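Local coordinates for protein 5-Carboxyvanillate Decarboxylase (Novosphingobium aromaticivorans, PDB 4QRN) that probably removes a carboxyl group from 5-carboxyvanillate to give vanillate, using a manganese ion held in its active site, at residues Ile50-Arg55 against Gln117-Leu122; Asp123-Leu128 against Thr152-Asp157; Val331-Asp336 against Asp344-Met349. One frame throughout, in Å; residues are numbered along the deposited sequence.

Contact 1 of 3, residues Ile50-Arg55 against Gln117-Leu122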
ATOM      1  N   ILE A  50       9.194   9.280  26.161  1.00  9.27           N
ATOM      2  CA  ILE A  50       8.135   8.295  26.403  0.65  9.95           C
ATOM      3  C   ILE A  50       7.211   8.777  27.538  1.00 10.18           C
ATOM      4  O   ILE A  50       5.997   8.607  27.462  1.00 10.67           O
ATOM      5  CB  ILE A  50       8.686   6.867  26.678  0.65 10.57           C
ATOM      6  CG1 ILE A  50       9.634   6.394  25.553  0.65 10.14           C
ATOM      7  CG2 ILE A  50       7.537   5.863  26.858  0.65 11.68           C
ATOM      8  CD1 ILE A  50       9.054   6.475  24.147  0.65 10.34           C
ATOM      9  N   ASP A  51       7.784   9.393  28.574  1.00 10.54           N
ATOM     10  CA  ASP A  51       6.953   9.924  29.653  1.00 11.08           C
ATOM     11  C   ASP A  51       6.011  11.024  29.154  1.00 10.51           C
ATOM     12  O   ASP A  51       4.887  11.134  29.640  1.00 11.26           O
ATOM     13  CB  ASP A  51       7.827  10.476  30.776  1.00 12.46           C
ATOM     14  CG  ASP A  51       8.494   9.397  31.590  1.00 15.07           C
ATOM     15  OD1 ASP A  51       8.122   8.214  31.465  1.00 15.93           O
ATOM     16  OD2 ASP A  51       9.406   9.755  32.362  1.00 17.20           O
ATOM     17  N   VAL A  52       6.441  11.836  28.181  1.00 10.41           N
ATOM     18  CA  VAL A  52       5.521  12.813  27.591  1.00 10.40           C
ATOM     19  C   VAL A  52       4.386  12.099  26.858  1.00  9.77           C
ATOM     20  O   VAL A  52       3.219  12.512  26.985  1.00 10.30           O
ATOM     21  CB  VAL A  52       6.225  13.790  26.624  1.00 11.91           C
ATOM     22  CG1 VAL A  52       5.196  14.669  25.901  1.00 12.39           C
ATOM     23  CG2 VAL A  52       7.231  14.638  27.392  1.00 12.98           C
ATOM     24  N   TYR A  53       4.682  11.025  26.126  1.00  9.65           N
ATOM     25  CA  TYR A  53       3.594  10.296  25.487  1.00  9.61           C
ATOM     26  C   TYR A  53       2.595   9.802  26.521  1.00  9.88           C
ATOM     27  O   TYR A  53       1.380   9.896  26.332  1.00 10.07           O
ATOM     28  CB  TYR A  53       4.131   9.097  24.720  1.00  9.49           C
ATOM     29  CG  TYR A  53       5.113   9.389  23.592  1.00  8.89           C
ATOM     30  CD1 TYR A  53       5.238  10.663  23.011  1.00  8.95           C
ATOM     31  CD2 TYR A  53       5.914   8.371  23.116  1.00  8.70           C
ATOM     32  CE1 TYR A  53       6.131  10.896  21.973  1.00  8.35           C
ATOM     33  CE2 TYR A  53       6.802   8.580  22.078  1.00  8.46           C
ATOM     34  CZ  TYR A  53       6.908   9.829  21.518  1.00  7.90           C
ATOM     35  OH  TYR A  53       7.804   9.998  20.486  1.00  7.77           O
ATOM     36  N   LEU A  54       3.088   9.255  27.630  1.00 10.10           N
ATOM     37  CA  LEU A  54       2.183   8.775  28.673  1.00 11.17           C
ATOM     38  C   LEU A  54       1.346   9.919  29.256  1.00 10.75           C
ATOM     39  O   LEU A  54       0.158   9.753  29.529  1.00 11.37           O
ATOM     40  CB  LEU A  54       2.969   8.057  29.774  1.00 12.10           C
ATOM     41  CG  LEU A  54       3.520   6.681  29.370  1.00 13.69           C
ATOM     42  CD1 LEU A  54       4.495   6.156  30.420  1.00 15.00           C
ATOM     43  CD2 LEU A  54       2.413   5.654  29.121  1.00 15.69           C
ATOM     44  N   ARG A  55       1.962  11.077  29.437  1.00 10.93           N
ATOM     45  CA  ARG A  55       1.238  12.249  29.923  1.00 11.77           C
ATOM     46  C   ARG A  55       0.119  12.636  28.959  1.00 11.67           C
ATOM     47  O   ARG A  55      -0.998  12.954  29.392  1.00 12.05           O
ATOM     48  CB  ARG A  55       2.222  13.409  30.102  1.00 12.52           C
ATOM     49  CG  ARG A  55       1.621  14.647  30.744  1.00 13.32           C
ATOM     50  CD  ARG A  55       2.604  15.795  30.653  1.00 14.42           C
ATOM     51  NE  ARG A  55       2.589  16.413  29.330  1.00 15.01           N
ATOM     52  CZ  ARG A  55       3.642  16.974  28.748  1.00 14.66           C
ATOM     53  NH1 ARG A  55       4.842  16.937  29.309  1.00 15.43           N
ATOM     54  NH2 ARG A  55       3.512  17.560  27.567  1.00 15.60           N
ATOM     55  N   GLN A 117       7.268  15.178  17.210  1.00  7.98           N
ATOM     56  CA  GLN A 117       6.335  15.753  16.256  1.00  8.31           C
ATOM     57  C   GLN A 117       4.908  15.965  16.785  1.00  8.10           C
ATOM     58  O   GLN A 117       4.278  16.954  16.432  1.00  8.79           O
ATOM     59  CB  GLN A 117       6.350  14.942  14.949  1.00  8.06           C
ATOM     60  CG  GLN A 117       7.766  14.935  14.365  1.00  8.28           C
ATOM     61  CD  GLN A 117       7.964  14.103  13.137  1.00  7.94           C
ATOM     62  OE1 GLN A 117       9.060  13.560  12.966  1.00 10.05           O
ATOM     63  NE2 GLN A 117       6.959  13.995  12.272  1.00  8.41           N
ATOM     64  N   PRO A 118       4.400  15.070  17.662  1.00  8.59           N
ATOM     65  CA  PRO A 118       3.013  15.275  18.119  1.00  8.98           C
ATOM     66  C   PRO A 118       2.849  16.352  19.198  1.00  9.31           C
ATOM     67  O   PRO A 118       1.706  16.654  19.562  1.00 10.12           O
ATOM     68  CB  PRO A 118       2.635  13.914  18.715  1.00  9.85           C
ATOM     69  CG  PRO A 118       3.586  12.947  18.114  1.00 10.38           C
ATOM     70  CD  PRO A 118       4.876  13.706  17.961  1.00  9.24           C
ATOM     71  N   LEU A 119       3.953  16.859  19.743  1.00  9.78           N
ATOM     72  CA  LEU A 119       3.878  17.707  20.936  1.00 10.95           C
ATOM     73  C   LEU A 119       3.306  19.072  20.605  1.00 12.09           C
ATOM     74  O   LEU A 119       3.723  19.741  19.640  1.00 12.68           O
ATOM     75  CB  LEU A 119       5.252  17.842  21.571  1.00 11.46           C
ATOM     76  CG  LEU A 119       5.628  16.751  22.579  1.00 11.70           C
ATOM     77  CD1 LEU A 119       5.540  15.341  22.012  1.00 12.26           C
ATOM     78  CD2 LEU A 119       7.017  17.033  23.120  1.00 12.88           C
ATOM     79  N   HIS A 120       2.344  19.493  21.416  1.00 13.45           N
ATOM     80  CA  HIS A 120       1.665  20.758  21.203  1.00 15.66           C
ATOM     81  C   HIS A 120       2.440  21.988  21.686  1.00 17.59           C
ATOM     82  O   HIS A 120       2.270  23.088  21.149  1.00 19.46           O
ATOM     83  CB  HIS A 120       0.298  20.691  21.868  1.00 16.64           C
ATOM     84  CG  HIS A 120      -0.559  19.590  21.318  1.00 18.78           C
ATOM     85  ND1 HIS A 120      -0.835  18.425  22.008  1.00 20.85           N
ATOM     86  CD2 HIS A 120      -1.121  19.438  20.096  1.00 20.08           C
ATOM     87  CE1 HIS A 120      -1.584  17.635  21.256  1.00 20.65           C
ATOM     88  NE2 HIS A 120      -1.779  18.232  20.094  1.00 20.40           N
ATOM     89  N   ASP A 121       3.279  21.811  22.701  0.64 16.49           N
ATOM     90  CA  ASP A 121       4.066  22.918  23.243  0.64 18.21           C
ATOM     91  C   ASP A 121       5.389  23.001  22.482  0.64 16.42           C
ATOM     92  O   ASP A 121       6.240  22.114  22.600  0.64 15.67           O
ATOM     93  CB  ASP A 121       4.313  22.696  24.733  0.64 22.17           C
ATOM     94  CG  ASP A 121       4.955  23.895  25.402  0.64 26.64           C
ATOM     95  OD1 ASP A 121       6.118  24.197  25.087  0.64 24.85           O
ATOM     96  OD2 ASP A 121       4.295  24.533  26.248  0.64 32.17           O
ATOM     97  N   LEU A 122       5.564  24.057  21.690  1.00 16.58           N
ATOM     98  CA  LEU A 122       6.727  24.169  20.805  1.00 16.83           C
ATOM     99  C   LEU A 122       8.023  24.248  21.588  1.00 15.58           C
ATOM    100  O   LEU A 122       9.024  23.686  21.166  1.00 14.56           O
ATOM    101  CB  LEU A 122       6.583  25.362  19.848  1.00 19.80           C
ATOM    102  CG  LEU A 122       5.862  25.034  18.524  1.00 24.15           C
ATOM    103  CD1 LEU A 122       4.507  24.380  18.759  1.00 25.63           C
ATOM    104  CD2 LEU A 122       5.713  26.277  17.652  1.00 25.39           C
TER
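The carbonyl oxygen of L119 is gripped from beyond these two segments. It accepts a hydrogen bond from Q156 NE2 in the conformer given, and a weak one from Q184 NE2. L119 sends its side chain to helix 47-59, where it meets V52 and Y53. The ends of V52 and L119 meet head on, and V52 CG1 is the branch that touches. It lies 3.9 Å from L119 CG and nearly as close to both methyls beyond it, so it rests in the fork of the leucine. A chi1 of 173° sets V52 CG1 opposite the backbone N and turns it to this fork. The same methyl also lies against one face of R55, 3.6 Å from the plane of the guanidinium and off its centre. R55 NH1 goes on to a salt bridge with E124 OE2. The second touch is looser: L119 CD1 sits at the edge of the Y53 ring, 4.5 Å from CE1. The Y53 hydroxyl is hydrogen-bonded to G115 O, which would limit how the ring can shift, and W70 meets the ring as well. The side chain of Y53 is about 8 Å from the bound nitrobenzoate. All three touching residues are buried. Helix 47-59 follows barrel strand 38-44. The loop 117-122 leads from strand 106-111 to helix 122-142. Here neighbouring beta-alpha units meet in the (beta/alpha)8 barrel of the amidohydrolase family.

Contact 2 of 3, residues Asp123-Leu128 against Thr152-Asp157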
ATOM      1  N   ASP A 123       8.021  24.946  22.714  1.00 16.24           N
ATOM      2  CA  ASP A 123       9.217  25.013  23.549  0.52 17.51           C
ATOM      3  C   ASP A 123       9.611  23.624  24.024  1.00 15.10           C
ATOM      4  O   ASP A 123      10.792  23.257  24.016  1.00 14.84           O
ATOM      5  CB  ASP A 123       8.975  25.896  24.784  0.52 21.85           C
ATOM      6  CG  ASP A 123       9.043  27.387  24.484  0.52 26.18           C
ATOM      7  OD1 ASP A 123       9.688  27.792  23.494  0.52 27.75           O
ATOM      8  OD2 ASP A 123       8.451  28.162  25.265  0.52 27.99           O
ATOM      9  N   GLU A 124       8.618  22.859  24.465  1.00 14.02           N
ATOM     10  CA  GLU A 124       8.880  21.509  24.947  1.00 13.44           C
ATOM     11  C   GLU A 124       9.420  20.649  23.810  1.00 12.15           C
ATOM     12  O   GLU A 124      10.381  19.895  24.002  1.00 12.44           O
ATOM     13  CB  GLU A 124       7.618  20.871  25.542  1.00 14.41           C
ATOM     14  CG  GLU A 124       7.919  19.558  26.233  1.00 14.62           C
ATOM     15  CD  GLU A 124       6.715  18.921  26.880  1.00 16.14           C
ATOM     16  OE1 GLU A 124       5.592  19.074  26.357  1.00 17.31           O
ATOM     17  OE2 GLU A 124       6.900  18.267  27.924  1.00 17.04           O
ATOM     18  N   ALA A 125       8.820  20.762  22.622  1.00 11.72           N
ATOM     19  CA  ALA A 125       9.283  19.970  21.490  1.00 11.36           C
ATOM     20  C   ALA A 125      10.734  20.297  21.139  1.00 10.73           C
ATOM     21  O   ALA A 125      11.558  19.384  20.965  1.00 10.78           O
ATOM     22  CB  ALA A 125       8.377  20.170  20.301  1.00 11.44           C
ATOM     23  N   ARG A 126      11.060  21.584  21.034  1.00 11.44           N
ATOM     24  CA  ARG A 126      12.426  21.975  20.723  1.00 11.00           C
ATOM     25  C   ARG A 126      13.393  21.515  21.811  1.00 10.76           C
ATOM     26  O   ARG A 126      14.497  21.035  21.518  1.00 10.97           O
ATOM     27  CB  ARG A 126      12.523  23.480  20.535  1.00 12.10           C
ATOM     28  CG  ARG A 126      11.764  23.990  19.304  1.00 13.55           C
ATOM     29  CD  ARG A 126      11.955  25.473  19.097  1.00 15.34           C
ATOM     30  NE  ARG A 126      11.361  26.239  20.181  1.00 17.36           N
ATOM     31  CZ  ARG A 126      10.282  27.015  20.082  1.00 18.66           C
ATOM     32  NH1 ARG A 126       9.622  27.144  18.935  1.00 19.66           N
ATOM     33  NH2 ARG A 126       9.856  27.656  21.153  1.00 19.83           N
ATOM     34  N   THR A 127      13.002  21.663  23.071  1.00 11.51           N
ATOM     35  CA  THR A 127      13.880  21.307  24.164  1.00 11.89           C
ATOM     36  C   THR A 127      14.161  19.811  24.196  1.00 10.54           C
ATOM     37  O   THR A 127      15.302  19.378  24.349  1.00 11.43           O
ATOM     38  CB  THR A 127      13.260  21.764  25.483  1.00 14.18           C
ATOM     39  OG1 THR A 127      13.190  23.198  25.488  1.00 15.88           O
ATOM     40  CG2 THR A 127      14.084  21.324  26.685  1.00 14.88           C
ATOM     41  N   LEU A 128      13.113  19.007  24.040  1.00 10.29           N
ATOM     42  CA  LEU A 128      13.295  17.566  24.108  1.00 10.54           C
ATOM     43  C   LEU A 128      14.021  17.034  22.880  1.00  9.95           C
ATOM     44  O   LEU A 128      14.775  16.082  22.990  1.00 10.15           O
ATOM     45  CB  LEU A 128      11.955  16.847  24.315  1.00 11.41           C
ATOM     46  CG  LEU A 128      11.337  17.106  25.696  1.00 12.49           C
ATOM     47  CD1 LEU A 128      10.027  16.372  25.792  1.00 13.10           C
ATOM     48  CD2 LEU A 128      12.272  16.718  26.854  1.00 13.44           C
ATOM     49  N   THR A 152      16.816  14.293  14.983  1.00  8.30           N
ATOM     50  CA  THR A 152      15.371  14.454  15.096  1.00  8.24           C
ATOM     51  C   THR A 152      15.036  15.939  15.119  1.00  7.57           C
ATOM     52  O   THR A 152      15.826  16.746  15.637  1.00  9.45           O
ATOM     53  CB  THR A 152      14.831  13.710  16.365  1.00  8.89           C
ATOM     54  OG1 THR A 152      13.478  13.305  16.173  1.00  8.85           O
ATOM     55  CG2 THR A 152      14.917  14.537  17.639  1.00  9.74           C
ATOM     56  N   VAL A 153      13.898  16.302  14.541  1.00  8.05           N
ATOM     57  CA  VAL A 153      13.519  17.704  14.466  1.00  8.51           C
ATOM     58  C   VAL A 153      12.061  17.885  14.915  1.00  8.70           C
ATOM     59  O   VAL A 153      11.404  16.951  15.366  1.00  9.90           O
ATOM     60  CB  VAL A 153      13.809  18.327  13.062  1.00  9.08           C
ATOM     61  CG1 VAL A 153      15.305  18.253  12.741  1.00  9.74           C
ATOM     62  CG2 VAL A 153      12.972  17.679  11.955  1.00  9.69           C
ATOM     63  N   ALA A 154      11.587  19.130  14.817  1.00  8.94           N
ATOM     64  CA  ALA A 154      10.255  19.505  15.271  1.00  9.19           C
ATOM     65  C   ALA A 154       9.616  20.315  14.160  1.00  9.26           C
ATOM     66  O   ALA A 154       9.672  21.536  14.175  1.00  9.86           O
ATOM     67  CB  ALA A 154      10.338  20.310  16.584  1.00 10.38           C
ATOM     68  N   PRO A 155       9.021  19.649  13.157  1.00  9.77           N
ATOM     69  CA  PRO A 155       8.534  20.365  11.971  1.00 10.59           C
ATOM     70  C   PRO A 155       7.435  21.351  12.286  1.00 11.28           C
ATOM     71  O   PRO A 155       7.145  22.205  11.450  1.00 13.06           O
ATOM     72  CB  PRO A 155       8.059  19.241  11.048  1.00 10.57           C
ATOM     73  CG  PRO A 155       8.874  18.049  11.482  1.00 10.33           C
ATOM     74  CD  PRO A 155       8.913  18.185  12.976  1.00  9.75           C
ATOM     75  N   GLN A 156       6.835  21.255  13.469  1.00 11.31           N
ATOM     76  CA  GLN A 156       5.961  22.321  13.945  0.55 12.43           C
ATOM     77  C   GLN A 156       6.643  23.683  13.897  1.00 11.78           C
ATOM     78  O   GLN A 156       5.974  24.720  13.808  1.00 12.79           O
ATOM     79  CB  GLN A 156       5.608  22.164  15.437  0.55 13.21           C
ATOM     80  CG  GLN A 156       5.045  20.871  15.942  0.55 11.66           C
ATOM     81  CD  GLN A 156       6.114  19.924  16.467  0.55 10.09           C
ATOM     82  OE1 GLN A 156       7.054  19.581  15.753  0.55  9.79           O
ATOM     83  NE2 GLN A 156       5.958  19.471  17.715  0.55 10.25           N
ATOM     84  N   ASP A 157       7.981  23.687  13.992  1.00 11.50           N
ATOM     85  CA  ASP A 157       8.816  24.888  13.857  1.00 11.06           C
ATOM     86  C   ASP A 157       9.864  24.630  12.759  1.00 10.70           C
ATOM     87  O   ASP A 157      10.983  24.167  13.029  1.00 10.12           O
ATOM     88  CB  ASP A 157       9.496  25.227  15.187  1.00 11.55           C
ATOM     89  CG  ASP A 157      10.234  26.553  15.157  1.00 12.39           C
ATOM     90  OD1 ASP A 157      10.534  27.059  14.053  1.00 13.07           O
ATOM     91  OD2 ASP A 157      10.528  27.074  16.257  1.00 13.94           O
TER
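R126 and D157 cross obliquely, with the guanidinium and carboxylate planes 83° apart. The two groups therefore share one bond and not a flat, two-toothed pair. R126 NH1 donates to D157 OD2 at 2.8 Å, and the bond is well bent, with an N-H...O angle of 138°. OD2 is met on its anti side, and it sits somewhat tilted from the guanidinium plane. The arginine chain bends at chi3 (-66°), which swings its end from helix 122-142 across to the loop. R126 CD also lies 3.6 Å from D157 OD2, so the methylene flanks the carboxylate. At the other end of the guanidinium, NH2 lies very close to D123 OD1, a salt bridge that is doubtful as modelled because it is too short and D123 has two conformers. A leucine in place of R126 would probably leave D157 OD2 without its positive mate. Deeper in, A125 CB faces A154 CB at 4.2 Å, so the helix and the loop approach closely through two methyl groups. The loop closes in a type I turn from A154 to D157, with D157 N bonded to A154 O at 2.7 Å. D157 ends this turn and is the N-cap of helix 158-170, where its OD1 accepts from W160 N. One carboxylate thus serves two jobs, OD1 for the helix start and OD2 for the arginine. Both the arginine charge and the helix start would be expected to favour its ionised form.

Contact 3 of 3, residues Val331-Asp336 against Asp344-Met349. With MN (manganese (II) ion), chain E; 1DF (4-hydroxy-3-methoxy-5-nitrobenzoic acid), chain F.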
ATOM      1  N   VAL A 331      19.360   0.405  -2.971  1.00  6.71           N
ATOM      2  CA  VAL A 331      18.658  -0.447  -2.012  1.00  6.66           C
ATOM      3  C   VAL A 331      19.664  -0.895  -0.954  1.00  6.27           C
ATOM      4  O   VAL A 331      20.713  -1.463  -1.288  1.00  6.71           O
ATOM      5  CB  VAL A 331      18.019  -1.666  -2.715  1.00  7.70           C
ATOM      6  CG1 VAL A 331      17.310  -2.563  -1.713  1.00  8.66           C
ATOM      7  CG2 VAL A 331      17.090  -1.203  -3.830  1.00  8.62           C
ATOM      8  N   MET A 332      19.328  -0.661   0.317  1.00  6.41           N
ATOM      9  CA  MET A 332      20.224  -0.877   1.453  1.00  6.55           C
ATOM     10  C   MET A 332      19.596  -1.794   2.482  1.00  6.18           C
ATOM     11  O   MET A 332      18.379  -1.790   2.695  1.00  6.64           O
ATOM     12  CB  MET A 332      20.499   0.491   2.132  1.00  7.05           C
ATOM     13  CG  MET A 332      21.345   1.407   1.273  1.00  8.45           C
ATOM     14  SD  MET A 332      21.470   3.079   1.939  1.00  9.04           S
ATOM     15  CE  MET A 332      19.865   3.747   1.475  1.00 13.56           C
ATOM     16  N   TYR A 333      20.454  -2.517   3.182  1.00  6.02           N
ATOM     17  CA  TYR A 333      20.056  -3.318   4.313  1.00  6.04           C
ATOM     18  C   TYR A 333      19.683  -2.451   5.517  1.00  6.22           C
ATOM     19  O   TYR A 333      20.360  -1.467   5.830  1.00  6.42           O
ATOM     20  CB  TYR A 333      21.215  -4.247   4.705  1.00  6.61           C
ATOM     21  CG  TYR A 333      20.942  -5.019   5.985  1.00  6.55           C
ATOM     22  CD1 TYR A 333      19.996  -6.044   6.013  1.00  6.92           C
ATOM     23  CD2 TYR A 333      21.585  -4.698   7.168  1.00  7.20           C
ATOM     24  CE1 TYR A 333      19.707  -6.714   7.194  1.00  7.56           C
ATOM     25  CE2 TYR A 333      21.299  -5.352   8.342  1.00  7.99           C
ATOM     26  CZ  TYR A 333      20.348  -6.354   8.364  1.00  8.16           C
ATOM     27  OH  TYR A 333      20.093  -6.977   9.567  1.00  8.70           O
ATOM     28  N   ALA A 334      18.625  -2.865   6.219  1.00  6.21           N
ATOM     29  CA  ALA A 334      18.272  -2.308   7.527  1.00  6.36           C
ATOM     30  C   ALA A 334      17.636  -3.417   8.335  1.00  6.81           C
ATOM     31  O   ALA A 334      16.949  -4.289   7.789  1.00  7.74           O
ATOM     32  CB  ALA A 334      17.294  -1.145   7.404  1.00  7.20           C
ATOM     33  N   MET A 335      17.849  -3.358   9.651  1.00  7.48           N
ATOM     34  CA  MET A 335      17.285  -4.344  10.560  1.00  7.79           C
ATOM     35  C   MET A 335      15.943  -3.909  11.202  1.00  7.77           C
ATOM     36  O   MET A 335      15.084  -4.748  11.443  1.00  8.63           O
ATOM     37  CB  MET A 335      18.315  -4.680  11.642  1.00  8.44           C
ATOM     38  CG  MET A 335      17.796  -5.618  12.702  1.00  8.75           C
ATOM     39  SD  MET A 335      19.017  -6.070  13.934  1.00  9.60           S
ATOM     40  CE  MET A 335      19.827  -7.458  13.148  1.00  9.72           C
ATOM     41  N   ASP A 336      15.791  -2.618  11.521  0.70  7.84           N
ATOM     42  CA  ASP A 336      14.639  -2.144  12.300  0.70  8.10           C
ATOM     43  C   ASP A 336      14.766  -2.645  13.748  0.70  7.30           C
ATOM     44  O   ASP A 336      13.760  -2.893  14.421  0.70  6.95           O
ATOM     45  CB  ASP A 336      13.278  -2.525  11.644  0.70  8.30           C
ATOM     46  CG  ASP A 336      12.319  -1.325  11.469  0.70  8.53           C
ATOM     47  OD1 ASP A 336      12.446  -0.304  12.215  0.70  8.85           O
ATOM     48  OD2 ASP A 336      11.431  -1.441  10.581  0.70  9.62           O
ATOM     49  N   ASP A 344      17.883 -14.902  12.616  1.00  8.23           N
ATOM     50  CA  ASP A 344      17.638 -15.695  11.413  1.00  8.54           C
ATOM     51  C   ASP A 344      17.421 -14.825  10.178  1.00  7.81           C
ATOM     52  O   ASP A 344      17.678 -15.288   9.066  1.00  8.23           O
ATOM     53  CB  ASP A 344      16.437 -16.629  11.609  1.00 10.19           C
ATOM     54  CG  ASP A 344      16.771 -17.872  12.389  1.00 13.56           C
ATOM     55  OD1 ASP A 344      17.950 -18.247  12.492  1.00 13.41           O
ATOM     56  OD2 ASP A 344      15.817 -18.510  12.854  1.00 16.71           O
ATOM     57  N   GLU A 345      16.943 -13.594  10.331  1.00  7.30           N
ATOM     58  CA  GLU A 345      16.809 -12.705   9.167  1.00  7.18           C
ATOM     59  C   GLU A 345      18.185 -12.340   8.629  1.00  6.94           C
ATOM     60  O   GLU A 345      18.367 -12.307   7.417  1.00  7.36           O
ATOM     61  CB  GLU A 345      15.993 -11.464   9.524  1.00  7.26           C
ATOM     62  CG  GLU A 345      14.528 -11.785   9.683  1.00  8.16           C
ATOM     63  CD  GLU A 345      13.636 -10.581   9.948  1.00  8.93           C
ATOM     64  OE1 GLU A 345      14.145  -9.468  10.224  1.00  9.62           O
ATOM     65  OE2 GLU A 345      12.400 -10.791   9.867  1.00 10.27           O
ATOM     66  N   VAL A 346      19.128 -12.040   9.514  1.00  6.92           N
ATOM     67  CA  VAL A 346      20.469 -11.722   9.058  1.00  7.12           C
ATOM     68  C   VAL A 346      21.041 -12.922   8.301  1.00  6.45           C
ATOM     69  O   VAL A 346      21.649 -12.766   7.247  1.00  7.22           O
ATOM     70  CB  VAL A 346      21.400 -11.309  10.219  1.00  7.07           C
ATOM     71  CG1 VAL A 346      22.741 -10.856   9.659  1.00  8.56           C
ATOM     72  CG2 VAL A 346      20.765 -10.184  11.049  1.00  7.96           C
ATOM     73  N   ARG A 347      20.843 -14.139   8.831  1.00  6.91           N
ATOM     74  CA  ARG A 347      21.338 -15.327   8.162  1.00  7.68           C
ATOM     75  C   ARG A 347      20.737 -15.474   6.774  1.00  7.38           C
ATOM     76  O   ARG A 347      21.435 -15.850   5.815  1.00  8.15           O
ATOM     77  CB  ARG A 347      21.067 -16.575   9.006  1.00  8.75           C
ATOM     78  CG  ARG A 347      21.769 -16.533  10.329  1.00 10.63           C
ATOM     79  CD  ARG A 347      21.626 -17.852  11.131  1.00 11.36           C
ATOM     80  NE  ARG A 347      22.310 -17.695  12.423  1.00 12.86           N
ATOM     81  CZ  ARG A 347      21.710 -17.440  13.587  1.00 12.53           C
ATOM     82  NH1 ARG A 347      20.388 -17.397  13.703  1.00 13.27           N
ATOM     83  NH2 ARG A 347      22.449 -17.246  14.663  1.00 14.59           N
ATOM     84  N   ALA A 348      19.443 -15.238   6.653  1.00  7.51           N
ATOM     85  CA  ALA A 348      18.801 -15.360   5.350  1.00  8.06           C
ATOM     86  C   ALA A 348      19.380 -14.338   4.376  1.00  7.11           C
ATOM     87  O   ALA A 348      19.625 -14.648   3.205  1.00  8.23           O
ATOM     88  CB  ALA A 348      17.298 -15.188   5.474  1.00  9.03           C
ATOM     89  N   MET A 349      19.587 -13.117   4.843  1.00  6.64           N
ATOM     90  CA  MET A 349      20.133 -12.072   3.980  1.00  6.70           C
ATOM     91  C   MET A 349      21.557 -12.415   3.541  1.00  6.96           C
ATOM     92  O   MET A 349      21.913 -12.226   2.373  1.00  7.53           O
ATOM     93  CB  MET A 349      20.060 -10.703   4.680  1.00  7.92           C
ATOM     94  CG  MET A 349      18.635 -10.239   5.014  1.00  8.70           C
ATOM     95  SD  MET A 349      17.589 -10.012   3.555  1.00  9.73           S
ATOM     96  CE  MET A 349      16.857 -11.628   3.330  1.00 10.53           C
TER
HETATM   97 MN    MN E 401      11.571   1.603  12.067  0.73  7.98          MN
HETATM   98  C1  1DF F 402       7.297  -0.698  14.881  0.91  7.13           C
HETATM   99  CO1 1DF F 402       7.944  -0.935  13.701  0.91  7.49           C
HETATM  100  CO2 1DF F 402       7.466   0.551  15.520  0.91  7.25           C
HETATM  101  CM1 1DF F 402       8.840   0.091  13.250  0.91  7.35           C
HETATM  102  CM2 1DF F 402       8.443   1.440  15.120  0.91  7.21           C
HETATM  103  OM  1DF F 402       8.681   2.637  15.732  0.91  7.81           O
HETATM  104  CZ  1DF F 402       9.253   1.170  14.026  0.91  6.97           C
HETATM  105  CC  1DF F 402       6.360  -1.682  15.477  0.91  7.68           C
HETATM  106  CV  1DF F 402       7.713   3.089  16.680  0.91  8.43           C
HETATM  107  O1  1DF F 402       6.574  -2.943  15.239  0.91  8.13           O
HETATM  108  O2  1DF F 402       5.436  -1.268  16.186  0.91  8.02           O
HETATM  109  O3  1DF F 402      10.287   1.899  13.725  0.91  7.96           O
HETATM  110  N   1DF F 402       9.133   0.048  11.776  0.91 10.98           N
HETATM  111  O11 1DF F 402       9.755   0.910  11.221  0.91 12.10           O
HETATM  112  O22 1DF F 402       8.558  -0.851  11.101  0.91 12.55           O
HETATM  113  O   HOH W   1      14.029  -6.593   9.524  1.00 10.54           O
HETATM  114  O   HOH W   2      13.418   2.235  13.060  1.00 10.09           O
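Y333 and V346 cross at about a right angle where the last strand of the (beta/alpha)8 barrel, 331-332, runs out under helix 343-350. From CB, which points toward the helix, the tyrosine extends with CG anti to its own nitrogen (chi1 174°). The ring then enters between the two segments. M335 N lies over one face, 4.1 Å above the plane and near the rim. On the helix side Y333 CE1 is 4.3 Å from M349 CG. At the tip, Y333 OH is 3.6 Å from V346 CG2. M335 reaches the same methyl by another route: its chain is extended up to SD, then turns at chi3 (-86°) and brings CE to 3.6 Å from V346 CG2. One valine methyl thus receives both side chains, and all of these residues are buried.

The backbone beyond M335 leads straight into the active site. E42 OE2 accepts from both M335 N and D336 N, so both backbone N-H groups are held by one carboxylate oxygen, while D336 OD2 is hydrogen-bonded to H263 NE2, a pocket residue, whose bond would steady the carboxylate. D336 OD1 binds manganese at 2.1 Å. The phenol O3 and nitro O11 of the bound nitrobenzoate, water 2, E41 and H210 complete six ligands. On the helix, E345 OE2 is hydrogen-bonded to Y273 OH of the second subunit. The other oxygen of E345 joins the helix to the loop carrying D336 through water 1, which donates to M335 O at 2.9 Å and to E345 OE1 at 3.0 Å.

In the fold
The three contacts follow one another along the chain. Contacts 1 and 2 are neighbours, with centres about 10 Å apart, and both use the region from 117 to 128: the loop before helix 122-142 and the first turns of that helix. They touch directly, for example where V52 CG2 packs on L128 CD1 at 3.7 Å. Together they join the segments that follow the first three barrel strands. Contact 3 belongs to the eighth strand. Its centre is about 32 Å from either of the others, on the opposite side of the chain's centre. All three sit on the elements that follow strands of one barrel; of the three, only contact 3 holds a metal ligand.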